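Local coordinates for hypothetical protein PH1566 (Pyrococcus horikoshii, PDB 2E3U), which is a Dim2p-type pre-ribosomal RNA processing factor that probably binds RNA and carries two KH domains, at residues Q34-K39 and K92-V97; A109-N114 and P175-I180. All coordinates share one frame; numbering follows the deposited sequence.

Contact 1 (Q34-K39 and K92-V97)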
loop_
_atom_site.group_PDB
_atom_site.type_symbol
_atom_site.label_atom_id
_atom_site.label_comp_id
_atom_site.label_asym_id
_atom_site.label_seq_id
_atom_site.Cartn_x
_atom_site.Cartn_y
_atom_site.Cartn_z
ATOM N N GLN A 34 6.887 8.090 -21.175
ATOM C CA GLN A 34 7.276 7.461 -19.906
ATOM C C GLN A 34 6.476 6.192 -19.675
ATOM O O GLN A 34 5.280 6.154 -19.940
ATOM C CB GLN A 34 7.033 8.410 -18.739
ATOM C CG GLN A 34 7.788 8.083 -17.495
ATOM C CD GLN A 34 7.489 9.084 -16.372
ATOM O OE1 GLN A 34 6.953 10.167 -16.619
ATOM N NE2 GLN A 34 7.814 8.709 -15.139
ATOM N N GLU A 35 7.162 5.164 -19.175
ATOM C CA GLU A 35 6.595 3.861 -18.923
ATOM C C GLU A 35 7.096 3.295 -17.602
ATOM O O GLU A 35 8.305 3.157 -17.398
ATOM C CB GLU A 35 6.986 2.910 -20.074
ATOM C CG GLU A 35 6.236 1.583 -20.116
ATOM C CD GLU A 35 6.862 0.601 -21.114
ATOM O OE1 GLU A 35 7.636 -0.282 -20.667
ATOM O OE2 GLU A 35 6.605 0.722 -22.348
ATOM N N GLU A 36 6.168 2.932 -16.714
ATOM C CA GLU A 36 6.523 2.146 -15.522
ATOM C C GLU A 36 5.961 0.743 -15.647
ATOM O O GLU A 36 4.832 0.530 -16.102
ATOM C CB GLU A 36 6.022 2.792 -14.224
ATOM C CG GLU A 36 6.493 4.216 -13.999
ATOM C CD GLU A 36 8.015 4.346 -13.791
ATOM O OE1 GLU A 36 8.600 3.469 -13.088
ATOM O OE2 GLU A 36 8.604 5.330 -14.325
ATOM N N TYR A 37 6.756 -0.230 -15.248
ATOM C CA TYR A 37 6.328 -1.618 -15.384
ATOM C C TYR A 37 6.297 -2.243 -14.009
ATOM O O TYR A 37 7.294 -2.187 -13.299
ATOM C CB TYR A 37 7.299 -2.389 -16.283
ATOM C CG TYR A 37 7.264 -3.890 -16.118
ATOM C CD1 TYR A 37 8.014 -4.524 -15.121
ATOM C CD2 TYR A 37 6.511 -4.680 -16.974
ATOM C CE1 TYR A 37 8.008 -5.918 -14.970
ATOM C CE2 TYR A 37 6.504 -6.085 -16.859
ATOM C CZ TYR A 37 7.252 -6.694 -15.852
ATOM O OH TYR A 37 7.230 -8.061 -15.714
ATOM N N VAL A 38 5.180 -2.857 -13.639
ATOM C CA VAL A 38 5.157 -3.632 -12.373
ATOM C C VAL A 38 4.501 -5.001 -12.506
ATOM O O VAL A 38 4.025 -5.367 -13.563
ATOM C CB VAL A 38 4.513 -2.833 -11.166
ATOM C CG1 VAL A 38 5.286 -1.555 -10.881
ATOM C CG2 VAL A 38 3.034 -2.553 -11.380
ATOM N N LYS A 39 4.465 -5.750 -11.415
ATOM C CA LYS A 39 3.789 -7.036 -11.407
ATOM C C LYS A 39 3.065 -7.140 -10.088
ATOM O O LYS A 39 3.682 -6.935 -9.044
ATOM C CB LYS A 39 4.833 -8.163 -11.550
ATOM C CG LYS A 39 4.298 -9.521 -11.998
ATOM C CD LYS A 39 5.291 -10.183 -12.966
ATOM C CE LYS A 39 4.866 -11.598 -13.339
ATOM N NZ LYS A 39 5.964 -12.434 -13.972
ATOM N N LYS A 92 2.714 7.908 -9.333
ATOM C CA LYS A 92 1.587 7.819 -8.448
ATOM C C LYS A 92 0.585 6.776 -8.904
ATOM O O LYS A 92 0.041 6.028 -8.077
ATOM C CB LYS A 92 0.932 9.211 -8.283
ATOM C CG LYS A 92 1.624 10.110 -7.202
ATOM C CD LYS A 92 0.849 11.439 -7.049
ATOM C CE LYS A 92 1.387 12.320 -5.934
ATOM N NZ LYS A 92 1.682 11.591 -4.654
ATOM N N ALA A 93 0.313 6.733 -10.211
ATOM C CA ALA A 93 -0.498 5.650 -10.753
ATOM C C ALA A 93 0.168 4.296 -10.512
ATOM O O ALA A 93 -0.503 3.340 -10.172
ATOM C CB ALA A 93 -0.795 5.851 -12.258
ATOM N N ARG A 94 1.489 4.218 -10.684
ATOM C CA ARG A 94 2.182 2.968 -10.472
ATOM C C ARG A 94 2.053 2.502 -9.010
ATOM O O ARG A 94 1.820 1.318 -8.725
ATOM C CB ARG A 94 3.669 3.127 -10.831
ATOM C CG ARG A 94 4.510 1.897 -10.407
ATOM C CD ARG A 94 5.950 2.233 -10.102
ATOM N NE ARG A 94 6.070 3.185 -9.020
ATOM C CZ ARG A 94 7.034 4.106 -8.937
ATOM N NH1 ARG A 94 7.936 4.211 -9.886
ATOM N NH2 ARG A 94 7.088 4.935 -7.894
ATOM N N ASP A 95 2.209 3.457 -8.088
ATOM C CA ASP A 95 2.161 3.197 -6.672
ATOM C C ASP A 95 0.749 2.804 -6.234
ATOM O O ASP A 95 0.599 1.970 -5.365
ATOM C CB ASP A 95 2.667 4.416 -5.900
ATOM C CG ASP A 95 4.160 4.604 -6.033
ATOM O OD1 ASP A 95 4.871 3.720 -6.588
ATOM O OD2 ASP A 95 4.650 5.649 -5.575
ATOM N N ILE A 96 -0.267 3.363 -6.862
ATOM C CA ILE A 96 -1.646 2.953 -6.612
ATOM C C ILE A 96 -1.885 1.511 -7.027
ATOM O O ILE A 96 -2.479 0.733 -6.263
ATOM C CB ILE A 96 -2.656 3.875 -7.353
ATOM C CG1 ILE A 96 -2.653 5.251 -6.710
ATOM C CG2 ILE A 96 -4.077 3.250 -7.380
ATOM C CD1 ILE A 96 -3.334 6.333 -7.597
ATOM N N VAL A 97 -1.453 1.172 -8.248
ATOM C CA VAL A 97 -1.395 -0.219 -8.719
ATOM C C VAL A 97 -0.683 -1.173 -7.746
ATOM O O VAL A 97 -1.225 -2.260 -7.400
ATOM C CB VAL A 97 -0.681 -0.316 -10.098
ATOM C CG1 VAL A 97 -0.480 -1.768 -10.524
ATOM C CG2 VAL A 97 -1.481 0.472 -11.151
#

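Contact 2 (A109-N114 and P175-I180)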
loop_
_atom_site.group_PDB
_atom_site.type_symbol
_atom_site.label_atom_id
_atom_site.label_comp_id
_atom_site.label_asym_id
_atom_site.label_seq_id
_atom_site.Cartn_x
_atom_site.Cartn_y
_atom_site.Cartn_z
ATOM N N ALA A 109 -5.992 2.871 -1.594
ATOM C CA ALA A 109 -4.840 3.229 -2.478
ATOM C C ALA A 109 -4.891 4.653 -3.060
ATOM O O ALA A 109 -3.842 5.303 -3.219
ATOM C CB ALA A 109 -4.701 2.233 -3.596
ATOM N N PHE A 110 -6.095 5.148 -3.401
ATOM C CA PHE A 110 -6.244 6.525 -3.940
ATOM C C PHE A 110 -5.780 7.636 -2.996
ATOM O O PHE A 110 -5.566 8.774 -3.431
ATOM C CB PHE A 110 -7.677 6.835 -4.363
ATOM C CG PHE A 110 -8.069 6.277 -5.706
ATOM C CD1 PHE A 110 -7.245 6.427 -6.812
ATOM C CD2 PHE A 110 -9.303 5.660 -5.867
ATOM C CE1 PHE A 110 -7.611 5.917 -8.053
ATOM C CE2 PHE A 110 -9.703 5.146 -7.121
ATOM C CZ PHE A 110 -8.856 5.283 -8.208
ATOM N N ARG A 111 -5.614 7.326 -1.718
ATOM C CA ARG A 111 -4.850 8.211 -0.812
ATOM C C ARG A 111 -3.526 8.705 -1.437
ATOM O O ARG A 111 -3.145 9.864 -1.261
ATOM C CB ARG A 111 -4.551 7.516 0.527
ATOM C CG ARG A 111 -3.992 8.474 1.610
ATOM C CD ARG A 111 -3.571 7.739 2.874
ATOM N NE ARG A 111 -2.837 8.678 3.717
ATOM C CZ ARG A 111 -2.746 8.629 5.044
ATOM N NH1 ARG A 111 -2.055 9.578 5.637
ATOM N NH2 ARG A 111 -3.347 7.651 5.769
ATOM N N LEU A 112 -2.860 7.835 -2.193
ATOM C CA LEU A 112 -1.567 8.122 -2.773
ATOM C C LEU A 112 -1.592 9.297 -3.758
ATOM O O LEU A 112 -0.532 9.832 -4.082
ATOM C CB LEU A 112 -0.998 6.897 -3.465
ATOM C CG LEU A 112 -0.405 5.847 -2.531
ATOM C CD1 LEU A 112 -0.393 4.539 -3.308
ATOM C CD2 LEU A 112 0.988 6.265 -2.138
ATOM N N LEU A 113 -2.785 9.687 -4.233
ATOM C CA LEU A 113 -2.943 10.865 -5.102
ATOM C C LEU A 113 -2.655 12.160 -4.374
ATOM O O LEU A 113 -2.379 13.161 -5.008
ATOM C CB LEU A 113 -4.354 10.921 -5.694
ATOM C CG LEU A 113 -4.735 9.791 -6.663
ATOM C CD1 LEU A 113 -6.203 9.846 -6.999
ATOM C CD2 LEU A 113 -3.905 9.959 -7.900
ATOM N N ASN A 114 -2.738 12.151 -3.039
ATOM C CA ASN A 114 -2.472 13.348 -2.240
ATOM C C ASN A 114 -0.981 13.651 -2.258
ATOM O O ASN A 114 -0.135 12.744 -2.159
ATOM C CB ASN A 114 -2.936 13.197 -0.767
ATOM C CG ASN A 114 -4.439 12.887 -0.614
ATOM O OD1 ASN A 114 -4.856 12.271 0.384
ATOM N ND2 ASN A 114 -5.239 13.298 -1.577
ATOM N N PRO A 175 6.133 10.931 4.840
ATOM C CA PRO A 175 7.273 10.155 5.323
ATOM C C PRO A 175 7.310 9.981 6.836
ATOM O O PRO A 175 7.838 8.982 7.331
ATOM C CB PRO A 175 8.474 10.999 4.867
ATOM C CG PRO A 175 7.939 11.685 3.611
ATOM C CD PRO A 175 6.569 12.100 4.061
ATOM N N ILE A 176 6.742 10.925 7.571
ATOM C CA ILE A 176 6.814 10.884 9.042
ATOM C C ILE A 176 5.837 9.847 9.570
ATOM O O ILE A 176 6.212 8.979 10.340
ATOM C CB ILE A 176 6.590 12.319 9.647
ATOM C CG1 ILE A 176 7.845 13.149 9.422
ATOM C CG2 ILE A 176 6.238 12.290 11.171
ATOM C CD1 ILE A 176 7.585 14.669 9.343
ATOM N N GLN A 177 4.592 9.928 9.122
ATOM C CA GLN A 177 3.563 8.923 9.396
ATOM C C GLN A 177 4.033 7.496 9.085
ATOM O O GLN A 177 3.856 6.607 9.907
ATOM C CB GLN A 177 2.264 9.265 8.617
ATOM C CG GLN A 177 1.589 10.581 9.052
ATOM C CD GLN A 177 0.472 11.001 8.147
ATOM O OE1 GLN A 177 0.401 10.607 6.968
ATOM N NE2 GLN A 177 -0.418 11.812 8.673
ATOM N N ILE A 178 4.605 7.286 7.893
ATOM C CA ILE A 178 5.179 5.983 7.509
ATOM C C ILE A 178 6.237 5.485 8.517
ATOM O O ILE A 178 6.246 4.323 8.924
ATOM C CB ILE A 178 5.821 6.017 6.080
ATOM C CG1 ILE A 178 4.739 6.154 4.999
ATOM C CG2 ILE A 178 6.667 4.755 5.827
ATOM C CD1 ILE A 178 5.306 6.273 3.576
ATOM N N GLU A 179 7.149 6.383 8.879
ATOM C CA GLU A 179 8.224 6.099 9.796
ATOM C C GLU A 179 7.698 5.652 11.176
ATOM O O GLU A 179 8.225 4.700 11.772
ATOM C CB GLU A 179 9.096 7.363 9.911
ATOM C CG GLU A 179 10.549 7.106 10.116
ATOM C CD GLU A 179 10.829 6.378 11.404
ATOM O OE1 GLU A 179 11.645 5.423 11.362
ATOM O OE2 GLU A 179 10.236 6.762 12.454
ATOM N N ILE A 180 6.662 6.332 11.679
ATOM C CA ILE A 180 5.991 5.956 12.925
ATOM C C ILE A 180 5.296 4.566 12.862
ATOM O O ILE A 180 5.443 3.759 13.791
ATOM C CB ILE A 180 4.960 7.033 13.351
ATOM C CG1 ILE A 180 5.653 8.352 13.698
ATOM C CG2 ILE A 180 4.090 6.545 14.575
ATOM C CD1 ILE A 180 4.701 9.514 13.805
#

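Contact 1 (Q34-K39 and K92-V97)
Asp-95 OD1 takes two N-H groups of Arg-94, the residue that reaches across to Glu-36: Arg-94 NE and NH2 each lie 2.8 Å from it. Both donors come from the same face of the carboxylate, yet OD1 stays within 3° of the guanidinium plane, so this side-on grip fixes how that plane is turned. At the guanidinium edge, NH1 is left to point at the strand, where it makes a weak bond and salt bridge to Glu-36 OE1 at 3.4 Å. The carboxylate of Glu-36 is turned 87° from the guanidinium plane, which rules out a coplanar two-bond pair; a single oxygen makes the link. With chi1 at 171°, the Arg-94 chain heads for the strand, and its CG and CD cross Val-38 at about a right angle, CG 3.6 Å from Val-38 CG1. The other branch of Val-38 meets Val-97 one turn further on, CG2 to CG1 at 3.7 Å. Strand 35-39 and the helix segment run nearly parallel, with axes 9.2 Å apart, as expected where the first strand of a type I KH fold is backed by its C-terminal helix. A leucine here would probably leave Glu-36 and Asp-95 without the cation they share. The short bonds to Asp-95 probably set the guanidinium, so the longer link to Glu-36 is likely to be mainly electrostatic, while the valines supply apolar strand-helix packing.

Contact 2 (A109-N114 and P175-I180)
Two long side chains meet here because chi1 of -169° swings the Arg-111 chain away from its own N and the chain stays extended as far as NE, while chi1 of -65° lays Gln-177 CG beside its N and the rest stretches out beyond it. The single close approach is Arg-111 NH1 to Gln-177 OE1, at 3.0 Å. That length would suit a hydrogen bond, but the angle at the donor is poor, and the pair is better read as a polar contact than as a bond. The oxygen lies at the guanidinium edge, near its plane, whereas the amide plane is turned 88° from it. Gln-177 NE2 is farther from Arg-111 NH1, at 4.1 Å, so the oxygen leads the approach. Only 56 Å² is buried, which fits a surface meeting of two chain ends.

Bonds to residues outside the pair probably set both orientations. Arg-111 forms a salt bridge from NE to Glu-117, and its NH2 bonds to Gly-159 O and Ser-161 OG; Gln-177 OE1 accepts the backbone N of Asn-174, a bond back to the residue just ahead of the helix, like one half of a capping box. Backbone bonds such as Asn-114 N to Arg-111 O, 2.9 Å, hold the 3-10 turn that presents the arginine. The contact thus joins the connector after the first KH unit to the last helix of the second KH fold. The turn follows helix 106-109 and precedes strand 118-123, Arg-111 passes over Ile-172 of strand 168-173, and Gln-177 belongs to the first turn of helix 175-189.

From the N terminus, contact 1 closes first: strand 35-39 is brought back to helix 87-101 across 52 intervening residues, within the first KH domain. The chain then runs through helix 106-109 into segment 109-114, where contact 2 opens and closes 60 residues later at the start of helix 175-189, in the second KH domain. The two loops follow in series, neither nesting nor crossing, with centres about 17 Å apart. They still touch, since Lys-92 NZ lies 2.9 Å from Leu-112 O, a probable hydrogen bond, and Ile-96 packs on Leu-113. Helix 87-101 thus joins its own sheet to the connecting turn, whose meeting with helix 175-189 in contact 2 is a polar approach, not a bond.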